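Local atomic coordinates of catalase (Exiguobacterium oxidotolerans, PDB entry 2J2M), a protein that catalyses the breakdown of hydrogen peroxide to water and oxygen as a tetrameric haem catalase of the monofunctional family. Residues G185-M193 / H241-A249; L439-Q448 / L470-L478. One frame throughout, in Å; residues are numbered along the deposited sequence.

Contact 1: G185-M193 / H241-A249; sequences GIPASYRKM and HASNDTFQA
One face of the Tyr-190 ring takes the methyl group of Ala-242. This is a CH-pi contact: Ala-242 CB lies 3.7 Å from the centroid of the Tyr-190 ring, 16° off the normal. Thr-246 OG1 and Ser-243 OG sit at the ring's edge. The phenol OH bonds to Glu-105, which also takes the hydroxyl of Ser-243. The guanidinium of Arg-191 has the methyl of Ala-249 over one face, with Ala-249 CB 3.4 Å from Arg-191 NE. Asp-245 pairs with the same group in a salt bridge, Arg-191 NH1 to Asp-245 OD1 at 3.1 Å. The planes of guanidinium and carboxylate are 50° apart. A bend at chi3 (-96°) sets the guanidinium flat against Ala-249 CB, with NH1 turned to the Asp-245 carboxylate. Its NH2 makes a second salt bridge, to Asp-254. Asp-245 OD2 also accepts from Ser-189 OG at 2.9 Å, and this hydroxyl stands above the carboxylate plane. The His-241 ring points its edge at the loop: NE2 gives a weak, bent bond to Ala-188 O (2.8 Å). Thr-246 OG1 is tied back to Ala-242 O in its own helix. The arrangement joins the irregular loop 185-193 to helix 241-251, over most of its length, in the haem-binding part of the chain, with the Tyr-190 side chain about 10 Å from a bound haem.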
loop_
_atom_site.group_PDB
_atom_site.type_symbol
_atom_site.label_atom_id
_atom_site.label_comp_id
_atom_site.label_asym_id
_atom_site.label_seq_id
_atom_site.Cartn_x
_atom_site.Cartn_y
_atom_site.Cartn_z
ATOM N N GLY A 185 -37.306 -4.414 -1.700
ATOM C CA GLY A 185 -35.992 -4.993 -1.459
ATOM C C GLY A 185 -35.256 -5.429 -2.721
ATOM O O GLY A 185 -34.043 -5.565 -2.700
ATOM N N ILE A 186 -35.974 -5.661 -3.815
ATOM C CA ILE A 186 -35.328 -5.931 -5.107
ATOM C C ILE A 186 -35.870 -5.004 -6.209
ATOM O O ILE A 186 -36.794 -5.380 -6.927
ATOM C CB ILE A 186 -35.479 -7.412 -5.565
ATOM C CG1 ILE A 186 -35.154 -8.383 -4.422
ATOM C CG2 ILE A 186 -34.606 -7.680 -6.826
ATOM C CD1 ILE A 186 -35.699 -9.771 -4.625
ATOM N N PRO A 187 -35.323 -3.778 -6.330
ATOM C CA PRO A 187 -35.693 -2.945 -7.478
ATOM C C PRO A 187 -35.446 -3.641 -8.821
ATOM O O PRO A 187 -34.521 -4.450 -8.933
ATOM C CB PRO A 187 -34.774 -1.715 -7.329
ATOM C CG PRO A 187 -34.543 -1.616 -5.869
ATOM C CD PRO A 187 -34.409 -3.066 -5.419
ATOM N N ALA A 188 -36.257 -3.317 -9.821
ATOM C CA ALA A 188 -36.124 -3.904 -11.157
ATOM C C ALA A 188 -34.919 -3.323 -11.899
ATOM O O ALA A 188 -34.315 -3.978 -12.771
ATOM C CB ALA A 188 -37.425 -3.701 -11.983
ATOM N N SER A 189 -34.619 -2.065 -11.585
ATOM C CA SER A 189 -33.318 -1.506 -11.891
ATOM C C SER A 189 -33.040 -0.197 -11.155
ATOM O O SER A 189 -33.910 0.389 -10.477
ATOM C CB SER A 189 -33.105 -1.340 -13.398
ATOM O OG SER A 189 -34.088 -0.498 -13.932
ATOM N N TYR A 190 -31.792 0.229 -11.312
ATOM C CA TYR A 190 -31.304 1.487 -10.794
ATOM C C TYR A 190 -32.146 2.699 -11.206
ATOM O O TYR A 190 -32.326 3.622 -10.402
ATOM C CB TYR A 190 -29.839 1.652 -11.203
ATOM C CG TYR A 190 -28.930 0.574 -10.621
ATOM C CD1 TYR A 190 -29.113 0.105 -9.331
ATOM C CD2 TYR A 190 -27.876 0.038 -11.368
ATOM C CE1 TYR A 190 -28.274 -0.883 -8.793
ATOM C CE2 TYR A 190 -27.033 -0.944 -10.834
ATOM C CZ TYR A 190 -27.239 -1.392 -9.543
ATOM O OH TYR A 190 -26.420 -2.345 -9.008
ATOM N N ARG A 191 -32.677 2.685 -12.433
ATOM C CA ARG A 191 -33.432 3.818 -12.956
ATOM C C ARG A 191 -34.893 3.773 -12.501
ATOM O O ARG A 191 -35.645 4.760 -12.636
ATOM C CB ARG A 191 -33.307 3.913 -14.483
ATOM C CG ARG A 191 -33.950 2.781 -15.246
ATOM C CD ARG A 191 -33.325 2.595 -16.636
ATOM N NE ARG A 191 -34.114 3.289 -17.630
ATOM C CZ ARG A 191 -35.011 2.719 -18.427
ATOM N NH1 ARG A 191 -35.214 1.408 -18.402
ATOM N NH2 ARG A 191 -35.678 3.476 -19.288
ATOM N N LYS A 192 -35.288 2.634 -11.934
ATOM C CA LYS A 192 -36.658 2.468 -11.461
ATOM C C LYS A 192 -36.750 2.360 -9.942
ATOM O O LYS A 192 -37.491 1.538 -9.411
ATOM C CB LYS A 192 -37.303 1.271 -12.142
ATOM C CG LYS A 192 -37.339 1.426 -13.647
ATOM C CD LYS A 192 -38.217 0.385 -14.313
ATOM C CE LYS A 192 -38.087 0.519 -15.833
ATOM N NZ LYS A 192 -38.801 -0.595 -16.501
ATOM N N MET A 193 -36.000 3.214 -9.262
ATOM C CA MET A 193 -35.975 3.257 -7.808
ATOM C C MET A 193 -35.857 4.691 -7.319
ATOM O O MET A 193 -35.414 5.593 -8.046
ATOM C CB MET A 193 -34.793 2.449 -7.267
ATOM C CG MET A 193 -33.458 3.183 -7.314
ATOM S SD MET A 193 -32.118 2.066 -6.901
ATOM C CE MET A 193 -30.695 3.198 -6.977
ATOM N N HIS A 241 -28.079 -7.287 -14.586
ATOM C CA HIS A 241 -29.268 -6.734 -15.270
ATOM C C HIS A 241 -29.471 -5.237 -15.066
ATOM O O HIS A 241 -29.793 -4.524 -16.021
ATOM C CB HIS A 241 -30.563 -7.507 -14.958
ATOM C CG HIS A 241 -31.262 -7.045 -13.718
ATOM N ND1 HIS A 241 -30.918 -7.489 -12.457
ATOM C CD2 HIS A 241 -32.285 -6.172 -13.545
ATOM C CE1 HIS A 241 -31.688 -6.895 -11.559
ATOM N NE2 HIS A 241 -32.527 -6.093 -12.193
ATOM N N ALA A 242 -29.265 -4.756 -13.839
ATOM C CA ALA A 242 -29.561 -3.360 -13.528
ATOM C C ALA A 242 -28.569 -2.453 -14.232
ATOM O O ALA A 242 -28.963 -1.457 -14.836
ATOM C CB ALA A 242 -29.582 -3.121 -12.032
ATOM N N SER A 243 -27.291 -2.834 -14.179
ATOM C CA SER A 243 -26.203 -2.124 -14.884
ATOM C C SER A 243 -26.461 -2.089 -16.392
ATOM O O SER A 243 -26.449 -1.020 -16.999
ATOM C CB SER A 243 -24.840 -2.797 -14.612
ATOM O OG SER A 243 -24.386 -2.471 -13.310
ATOM N N ASN A 244 -26.663 -3.272 -16.971
ATOM C CA ASN A 244 -27.056 -3.438 -18.359
ATOM C C ASN A 244 -28.203 -2.508 -18.794
ATOM O O ASN A 244 -28.053 -1.762 -19.764
ATOM C CB ASN A 244 -27.476 -4.892 -18.585
ATOM C CG ASN A 244 -27.359 -5.320 -20.036
ATOM O OD1 ASN A 244 -26.880 -4.560 -20.893
ATOM N ND2 ASN A 244 -27.771 -6.568 -20.321
ATOM N N ASP A 245 -29.322 -2.558 -18.060
ATOM C CA ASP A 245 -30.526 -1.783 -18.370
ATOM C C ASP A 245 -30.286 -0.271 -18.271
ATOM O O ASP A 245 -30.735 0.482 -19.131
ATOM C CB ASP A 245 -31.707 -2.210 -17.460
ATOM C CG ASP A 245 -32.900 -1.251 -17.545
ATOM O OD1 ASP A 245 -33.653 -1.305 -18.527
ATOM O OD2 ASP A 245 -33.095 -0.431 -16.626
ATOM N N THR A 246 -29.571 0.162 -17.226
ATOM C CA THR A 246 -29.269 1.592 -17.037
ATOM C C THR A 246 -28.249 2.096 -18.059
ATOM O O THR A 246 -28.348 3.247 -18.540
ATOM C CB THR A 246 -28.771 1.939 -15.591
ATOM O OG1 THR A 246 -29.561 1.252 -14.620
ATOM C CG2 THR A 246 -28.893 3.424 -15.327
ATOM N N PHE A 247 -27.261 1.255 -18.372
ATOM C CA PHE A 247 -26.332 1.603 -19.445
ATOM C C PHE A 247 -27.016 1.755 -20.816
ATOM O O PHE A 247 -26.750 2.729 -21.524
ATOM C CB PHE A 247 -25.167 0.625 -19.553
ATOM C CG PHE A 247 -24.082 1.100 -20.474
ATOM C CD1 PHE A 247 -24.203 0.957 -21.862
ATOM C CD2 PHE A 247 -22.942 1.697 -19.965
ATOM C CE1 PHE A 247 -23.211 1.414 -22.714
ATOM C CE2 PHE A 247 -21.941 2.139 -20.817
ATOM C CZ PHE A 247 -22.078 2.001 -22.194
ATOM N N GLN A 248 -27.879 0.808 -21.181
ATOM C CA GLN A 248 -28.586 0.849 -22.466
ATOM C C GLN A 248 -29.537 2.054 -22.598
ATOM O O GLN A 248 -29.553 2.723 -23.630
ATOM C CB GLN A 248 -29.347 -0.470 -22.718
ATOM C CG GLN A 248 -28.448 -1.683 -23.039
ATOM C CD GLN A 248 -27.355 -1.349 -24.057
ATOM O OE1 GLN A 248 -26.148 -1.477 -23.763
ATOM N NE2 GLN A 248 -27.765 -0.896 -25.247
ATOM N N ALA A 249 -30.318 2.319 -21.553
ATOM C CA ALA A 249 -31.208 3.477 -21.502
ATOM C C ALA A 249 -30.492 4.795 -21.775
ATOM O O ALA A 249 -31.012 5.638 -22.488
ATOM C CB ALA A 249 -31.928 3.539 -20.160
#

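Contact 2: L439-Q448 / L470-L478; sequences LLNNLVNDLQ and LGEKLSEAL
Leu-439 meets Leu-470 methyl to methyl, CD2 to CD2, at the start of the contact. Leu-440 reaches further across. Its CG lies opposite the backbone N (chi1 -180°), which carries both methyls to the second helix. Leu-440 CD1 packs 3.6 Å from Leu-474 CD2, and the two side chains lie alongside, pointing opposite ways. The other methyl, Leu-440 CD2, rests on Lys-473 CB at 3.8 Å, while the lysine chain extends away. Leu-443 offers its CB to Leu-474 CD2 at 3.8 Å. Val-444 sends its two branches to different partners: CG2 touches Ala-477 CB at 3.7 Å and also Leu-474 CD2, and CG1 lies 4.0 Å from Leu-478 CD1. Leu-447 lies roughly perpendicular to Leu-478, with Leu-447 CB 4.0 Å from Leu-478 CD2. Gln-448 adds only its CG, beside Leu-478 CD1.

Leu-474 is the knob of the contact, in a hole formed by Leu-440, Leu-443, Val-444 and Leu-447. An alanine here would remove the CD2 methyl that all four residues touch and would probably leave a gap in the hole, with the Leu-440 side chain freer to move. Phe-463 of helix 453-466 also packs on Leu-443, Leu-470 and Leu-474, so a third helix shares this apolar cluster. No hydrogen bond joins the two segments. The helix segments cross at -45°, their axes 10.4 Å apart at closest approach. This is a single knob-into-hole contact between two obliquely crossing helices of the C-terminal helical region of the catalase, which belongs to the catalase-related immune-responsive family.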
loop_
_atom_site.group_PDB
_atom_site.type_symbol
_atom_site.label_atom_id
_atom_site.label_comp_id
_atom_site.label_asym_id
_atom_site.label_seq_id
_atom_site.Cartn_x
_atom_site.Cartn_y
_atom_site.Cartn_z
ATOM N N LEU A 439 -44.666 -8.887 1.815
ATOM C CA LEU A 439 -43.830 -8.812 3.018
ATOM C C LEU A 439 -43.884 -10.110 3.816
ATOM O O LEU A 439 -42.852 -10.605 4.267
ATOM C CB LEU A 439 -44.227 -7.627 3.896
ATOM C CG LEU A 439 -43.555 -7.529 5.277
ATOM C CD1 LEU A 439 -42.089 -7.103 5.155
ATOM C CD2 LEU A 439 -44.304 -6.599 6.221
ATOM N N LEU A 440 -45.093 -10.649 3.987
ATOM C CA LEU A 440 -45.294 -11.902 4.716
ATOM C C LEU A 440 -44.595 -13.066 4.017
ATOM O O LEU A 440 -43.873 -13.813 4.655
ATOM C CB LEU A 440 -46.799 -12.187 4.947
ATOM C CG LEU A 440 -47.222 -13.460 5.709
ATOM C CD1 LEU A 440 -46.609 -13.543 7.127
ATOM C CD2 LEU A 440 -48.758 -13.589 5.764
ATOM N N ASN A 441 -44.770 -13.202 2.709
ATOM C CA ASN A 441 -44.123 -14.298 1.984
ATOM C C ASN A 441 -42.587 -14.214 1.986
ATOM O O ASN A 441 -41.917 -15.238 2.111
ATOM C CB ASN A 441 -44.735 -14.503 0.573
ATOM C CG ASN A 441 -46.180 -15.081 0.634
ATOM O OD1 ASN A 441 -46.391 -16.295 0.463
ATOM N ND2 ASN A 441 -47.166 -14.221 0.934
ATOM N N ASN A 442 -42.033 -13.003 1.894
ATOM C CA ASN A 442 -40.570 -12.816 1.950
ATOM C C ASN A 442 -39.971 -13.080 3.342
ATOM O O ASN A 442 -38.950 -13.747 3.466
ATOM C CB ASN A 442 -40.170 -11.411 1.458
ATOM C CG ASN A 442 -40.562 -11.152 0.013
ATOM O OD1 ASN A 442 -40.572 -12.059 -0.814
ATOM N ND2 ASN A 442 -40.883 -9.896 -0.296
ATOM N N LEU A 443 -40.627 -12.557 4.378
ATOM C CA LEU A 443 -40.246 -12.829 5.774
ATOM C C LEU A 443 -40.295 -14.313 6.121
ATOM O O LEU A 443 -39.374 -14.856 6.744
ATOM C CB LEU A 443 -41.133 -12.060 6.761
ATOM C CG LEU A 443 -40.830 -10.578 6.934
ATOM C CD1 LEU A 443 -41.896 -9.951 7.835
ATOM C CD2 LEU A 443 -39.426 -10.379 7.510
ATOM N N VAL A 444 -41.377 -14.957 5.720
ATOM C CA VAL A 444 -41.531 -16.369 5.987
ATOM C C VAL A 444 -40.404 -17.152 5.296
ATOM O O VAL A 444 -39.648 -17.865 5.971
ATOM C CB VAL A 444 -42.992 -16.873 5.652
ATOM C CG1 VAL A 444 -43.054 -18.378 5.645
ATOM C CG2 VAL A 444 -43.985 -16.303 6.675
ATOM N N ASN A 445 -40.272 -16.987 3.979
ATOM C CA ASN A 445 -39.159 -17.580 3.217
ATOM C C ASN A 445 -37.778 -17.379 3.834
ATOM O O ASN A 445 -36.925 -18.258 3.737
ATOM C CB ASN A 445 -39.114 -17.043 1.785
ATOM C CG ASN A 445 -37.915 -17.574 1.008
ATOM O OD1 ASN A 445 -36.938 -16.845 0.756
ATOM N ND2 ASN A 445 -37.966 -18.868 0.648
ATOM N N ASP A 446 -37.561 -16.211 4.438
ATOM C CA ASP A 446 -36.293 -15.900 5.076
ATOM C C ASP A 446 -36.178 -16.522 6.470
ATOM O O ASP A 446 -35.105 -17.040 6.856
ATOM C CB ASP A 446 -36.099 -14.387 5.156
ATOM C CG ASP A 446 -34.695 -13.967 4.768
ATOM O OD1 ASP A 446 -33.903 -13.583 5.647
ATOM O OD2 ASP A 446 -34.370 -14.067 3.578
ATOM N N LEU A 447 -37.275 -16.483 7.233
ATOM C CA LEU A 447 -37.237 -17.043 8.591
ATOM C C LEU A 447 -37.232 -18.566 8.608
ATOM O O LEU A 447 -36.772 -19.166 9.573
ATOM C CB LEU A 447 -38.320 -16.441 9.496
ATOM C CG LEU A 447 -38.088 -14.951 9.813
ATOM C CD1 LEU A 447 -39.414 -14.204 10.114
ATOM C CD2 LEU A 447 -37.057 -14.764 10.929
ATOM N N GLN A 448 -37.712 -19.183 7.531
ATOM C CA GLN A 448 -37.645 -20.647 7.366
ATOM C C GLN A 448 -36.202 -21.133 7.300
ATOM O O GLN A 448 -35.944 -22.322 7.518
ATOM C CB GLN A 448 -38.407 -21.112 6.116
ATOM C CG GLN A 448 -39.871 -21.446 6.386
ATOM C CD GLN A 448 -40.737 -21.513 5.127
ATOM O OE1 GLN A 448 -40.251 -21.348 3.990
ATOM N NE2 GLN A 448 -42.036 -21.751 5.326
ATOM N N LEU A 470 -49.828 -8.905 11.869
ATOM C CA LEU A 470 -48.642 -9.400 11.162
ATOM C C LEU A 470 -47.956 -10.488 11.979
ATOM O O LEU A 470 -47.577 -11.536 11.439
ATOM C CB LEU A 470 -47.637 -8.274 10.843
ATOM C CG LEU A 470 -46.267 -8.746 10.301
ATOM C CD1 LEU A 470 -46.378 -9.510 8.942
ATOM C CD2 LEU A 470 -45.257 -7.605 10.205
ATOM N N GLY A 471 -47.775 -10.220 13.271
ATOM C CA GLY A 471 -47.146 -11.180 14.165
ATOM C C GLY A 471 -47.923 -12.488 14.243
ATOM O O GLY A 471 -47.320 -13.557 14.289
ATOM N N GLU A 472 -49.254 -12.399 14.248
ATOM C CA GLU A 472 -50.110 -13.590 14.224
ATOM C C GLU A 472 -49.954 -14.405 12.928
ATOM O O GLU A 472 -49.852 -15.640 12.963
ATOM C CB GLU A 472 -51.578 -13.213 14.419
ATOM C CG GLU A 472 -51.951 -12.758 15.821
ATOM C CD GLU A 472 -53.340 -12.106 15.861
ATOM O OE1 GLU A 472 -53.813 -11.768 16.982
ATOM O OE2 GLU A 472 -53.951 -11.930 14.763
ATOM N N LYS A 473 -49.943 -13.716 11.789
ATOM C CA LYS A 473 -49.755 -14.385 10.500
ATOM C C LYS A 473 -48.409 -15.094 10.405
ATOM O O LYS A 473 -48.347 -16.240 9.985
ATOM C CB LYS A 473 -49.946 -13.408 9.346
ATOM C CG LYS A 473 -51.380 -12.955 9.195
ATOM C CD LYS A 473 -51.501 -11.653 8.444
ATOM C CE LYS A 473 -52.950 -11.466 7.961
ATOM N NZ LYS A 473 -53.138 -10.254 7.091
ATOM N N LEU A 474 -47.347 -14.414 10.831
ATOM C CA LEU A 474 -46.006 -14.996 10.864
ATOM C C LEU A 474 -45.965 -16.226 11.772
ATOM O O LEU A 474 -45.361 -17.233 11.430
ATOM C CB LEU A 474 -44.976 -13.953 11.325
ATOM C CG LEU A 474 -44.469 -12.876 10.352
ATOM C CD1 LEU A 474 -43.637 -11.847 11.110
ATOM C CD2 LEU A 474 -43.646 -13.483 9.231
ATOM N N SER A 475 -46.608 -16.114 12.930
ATOM C CA SER A 475 -46.740 -17.201 13.904
ATOM C C SER A 475 -47.403 -18.442 13.301
ATOM O O SER A 475 -46.943 -19.556 13.514
ATOM C CB SER A 475 -47.557 -16.713 15.106
ATOM O OG SER A 475 -47.881 -17.785 15.968
ATOM N N GLU A 476 -48.483 -18.231 12.549
ATOM C CA GLU A 476 -49.217 -19.316 11.910
ATOM C C GLU A 476 -48.392 -19.965 10.815
ATOM O O GLU A 476 -48.264 -21.193 10.776
ATOM C CB GLU A 476 -50.561 -18.830 11.346
ATOM C CG GLU A 476 -51.667 -18.654 12.401
ATOM C CD GLU A 476 -53.053 -19.047 11.864
ATOM O OE1 GLU A 476 -54.056 -18.342 12.169
ATOM O OE2 GLU A 476 -53.128 -20.075 11.137
ATOM N N ALA A 477 -47.811 -19.137 9.947
ATOM C CA ALA A 477 -47.030 -19.629 8.817
ATOM C C ALA A 477 -45.750 -20.360 9.239
ATOM O O ALA A 477 -45.208 -21.125 8.461
ATOM C CB ALA A 477 -46.716 -18.486 7.833
ATOM N N LEU A 478 -45.305 -20.167 10.479
ATOM C CA LEU A 478 -43.950 -20.590 10.883
ATOM C C LEU A 478 -43.629 -21.947 11.554
ATOM O O LEU A 478 -42.460 -22.269 11.634
ATOM C CB LEU A 478 -43.161 -19.435 11.530
ATOM C CG LEU A 478 -41.967 -18.799 10.772
ATOM C CD1 LEU A 478 -41.753 -19.259 9.317
ATOM C CD2 LEU A 478 -41.992 -17.265 10.871
#

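In the fold
The two contacts hold different elements and lie in different parts of the chain. Their centres are 28 Å apart, and their nearest atoms, about 7 Å apart, do not touch. Contact 1 is the buried one. It joins a loop to a helix in the haem-binding part of the chain and mixes charge, hydroxyls and an aromatic face. Contact 2 lies further from the centre of the chain and is partly buried, with Gln-448, Lys-473 and Ala-477 exposed. It joins two helices through apolar contacts, mostly of leucine and valine, with no hydrogen bond across. A second subunit reaches Asn-244 and Phe-247 on the helix of contact 1, whereas no other chain of the assembly touches the segments of contact 2.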